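Local coordinates for probable secreted solute-binding lipoprotein (Streptomyces coelicolor, PDB 3I3V) that probably binds an extracellular solute and delivers it to a membrane transporter for uptake, at residues 174-179 / 355-360. Numbering follows the deposited sequence.
Sequences GQKLLA and LLPDVY
Lys-176 reaches from helix 172-182 across to Leu-356 and Asp-358, in the loop that leads from strand 352-354 to helix 363-377. A long, flexible chain suits this place, because its methylenes can lie on an apolar neighbour while its ammonium group meets a charge. Bends at chi2 and chi3 (69° and 71°) fold the Lys-176 chain over and lay its CD against CD1 of Leu-356 at 3.4 Å, closer than usual for two carbons. Leu-356, branched and apolar, packs between these methylenes and Ile-282 and Ala-284 of strand 280-284. The other close apolar meeting is small against compact: the CB of Ala-179 faces CG of the Pro-357 ring at 3.7 Å. A methyl lets the helix come near the loop here, and the rigid proline offers a fixed hydrocarbon surface.

The solvent side belongs to Asp-358, whose short carboxylate suits an exposed edge and is met from within by the buried lysine. NZ of Lys-176 approaches OD1 of Asp-358 on its syn side at 3.2 Å, a salt bridge with the nitrogen 19° out of the carboxylate plane. The same NZ donates to OE1 of the adjacent Gln-175, also at 3.2 Å, in the carbonyl plane and on a lone pair. A neutral amide suits this buried position, supplying a second acceptor while its side chain rests on helix 363-377. Helix 172-182 thus meets the loop between strand 352-354 and helix 363-377 by mixed apolar and ionic packing, consistent with the α/β periplasmic-binding-protein fold of the family.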
loop_
_atom_site.group_PDB
_atom_site.type_symbol
_atom_site.label_atom_id
_atom_site.label_comp_id
_atom_site.label_asym_id
_atom_site.label_seq_id
_atom_site.Cartn_x
_atom_site.Cartn_y
_atom_site.Cartn_z
ATOM N N GLY C 174 -25.156 58.756 -30.388
ATOM C CA GLY C 174 -25.261 58.741 -31.834
ATOM C C GLY C 174 -23.948 58.332 -32.492
ATOM O O GLY C 174 -23.949 57.540 -33.446
ATOM N N GLN C 175 -22.827 58.846 -31.981
ATOM C CA GLN C 175 -21.521 58.524 -32.557
ATOM C C GLN C 175 -21.169 57.043 -32.418
ATOM O O GLN C 175 -20.547 56.473 -33.312
ATOM C CB GLN C 175 -20.424 59.431 -31.956
ATOM C CG GLN C 175 -19.495 58.802 -30.920
ATOM C CD GLN C 175 -18.239 58.186 -31.525
ATOM O OE1 GLN C 175 -17.398 57.646 -30.807
ATOM N NE2 GLN C 175 -18.108 58.267 -32.842
ATOM N N LYS C 176 -21.580 56.412 -31.319
ATOM C CA LYS C 176 -21.317 54.984 -31.118
ATOM C C LYS C 176 -22.256 54.088 -31.954
ATOM O O LYS C 176 -21.832 53.044 -32.471
ATOM C CB LYS C 176 -21.461 54.623 -29.640
ATOM C CG LYS C 176 -20.198 54.044 -29.005
ATOM C CD LYS C 176 -19.080 55.077 -28.876
ATOM C CE LYS C 176 -19.399 56.096 -27.808
ATOM N NZ LYS C 176 -18.397 57.199 -27.759
ATOM N N LEU C 177 -23.525 54.488 -32.093
ATOM C CA LEU C 177 -24.493 53.697 -32.859
ATOM C C LEU C 177 -24.155 53.733 -34.347
ATOM O O LEU C 177 -24.264 52.715 -35.033
ATOM C CB LEU C 177 -25.919 54.224 -32.657
ATOM C CG LEU C 177 -27.076 53.202 -32.607
ATOM C CD1 LEU C 177 -28.315 53.838 -33.218
ATOM C CD2 LEU C 177 -26.732 51.927 -33.357
ATOM N N LEU C 178 -23.741 54.902 -34.841
ATOM C CA LEU C 178 -23.366 55.063 -36.250
ATOM C C LEU C 178 -22.172 54.170 -36.556
ATOM O O LEU C 178 -22.115 53.514 -37.597
ATOM C CB LEU C 178 -22.968 56.517 -36.547
ATOM C CG LEU C 178 -22.993 57.076 -37.984
ATOM C CD1 LEU C 178 -21.753 57.915 -38.179
ATOM C CD2 LEU C 178 -23.064 55.978 -39.046
ATOM N N ALA C 179 -21.211 54.157 -35.641
ATOM C CA ALA C 179 -20.008 53.353 -35.803
ATOM C C ALA C 179 -20.335 51.870 -35.741
ATOM O O ALA C 179 -19.691 51.059 -36.399
ATOM C CB ALA C 179 -18.979 53.719 -34.723
ATOM N N LEU C 355 -16.897 46.375 -32.327
ATOM C CA LEU C 355 -16.045 47.143 -31.449
ATOM C C LEU C 355 -16.472 48.544 -31.006
ATOM O O LEU C 355 -17.284 49.213 -31.658
ATOM C CB LEU C 355 -14.638 47.147 -32.065
ATOM C CG LEU C 355 -13.765 48.368 -32.298
ATOM C CD1 LEU C 355 -12.437 47.892 -32.861
ATOM C CD2 LEU C 355 -14.430 49.321 -33.277
ATOM N N LEU C 356 -15.943 48.943 -29.849
ATOM C CA LEU C 356 -16.174 50.264 -29.277
ATOM C C LEU C 356 -14.963 51.087 -29.735
ATOM O O LEU C 356 -13.848 50.864 -29.279
ATOM C CB LEU C 356 -16.208 50.203 -27.750
ATOM C CG LEU C 356 -16.281 51.603 -27.115
ATOM C CD1 LEU C 356 -17.559 52.274 -27.561
ATOM C CD2 LEU C 356 -16.223 51.523 -25.596
ATOM N N PRO C 357 -15.175 52.057 -30.633
ATOM C CA PRO C 357 -14.115 52.915 -31.180
ATOM C C PRO C 357 -13.242 53.720 -30.211
ATOM O O PRO C 357 -12.067 53.948 -30.481
ATOM C CB PRO C 357 -14.876 53.827 -32.143
ATOM C CG PRO C 357 -16.091 53.012 -32.514
ATOM C CD PRO C 357 -16.482 52.438 -31.187
ATOM N N ASP C 358 -13.824 54.142 -29.096
ATOM C CA ASP C 358 -13.148 54.972 -28.099
ATOM C C ASP C 358 -11.632 54.871 -27.942
ATOM O O ASP C 358 -10.919 55.856 -28.122
ATOM C CB ASP C 358 -13.813 54.763 -26.748
ATOM C CG ASP C 358 -15.234 55.268 -26.732
ATOM O OD1 ASP C 358 -15.895 55.178 -27.782
ATOM O OD2 ASP C 358 -15.690 55.746 -25.677
ATOM N N VAL C 359 -11.143 53.687 -27.602
ATOM C CA VAL C 359 -9.716 53.485 -27.389
ATOM C C VAL C 359 -8.852 53.801 -28.602
ATOM O O VAL C 359 -7.710 54.218 -28.448
ATOM C CB VAL C 359 -9.410 52.020 -26.987
ATOM C CG1 VAL C 359 -8.255 51.987 -25.993
ATOM C CG2 VAL C 359 -10.658 51.353 -26.424
ATOM N N TYR C 360 -9.397 53.608 -29.799
ATOM C CA TYR C 360 -8.638 53.816 -31.031
ATOM C C TYR C 360 -8.743 55.180 -31.700
ATOM O O TYR C 360 -7.911 55.522 -32.541
ATOM C CB TYR C 360 -9.011 52.736 -32.050
ATOM C CG TYR C 360 -9.145 51.355 -31.447
ATOM C CD1 TYR C 360 -10.356 50.928 -30.905
ATOM C CD2 TYR C 360 -8.051 50.491 -31.384
ATOM C CE1 TYR C 360 -10.480 49.668 -30.311
ATOM C CE2 TYR C 360 -8.158 49.230 -30.791
ATOM C CZ TYR C 360 -9.378 48.824 -30.257
ATOM O OH TYR C 360 -9.486 47.577 -29.672
#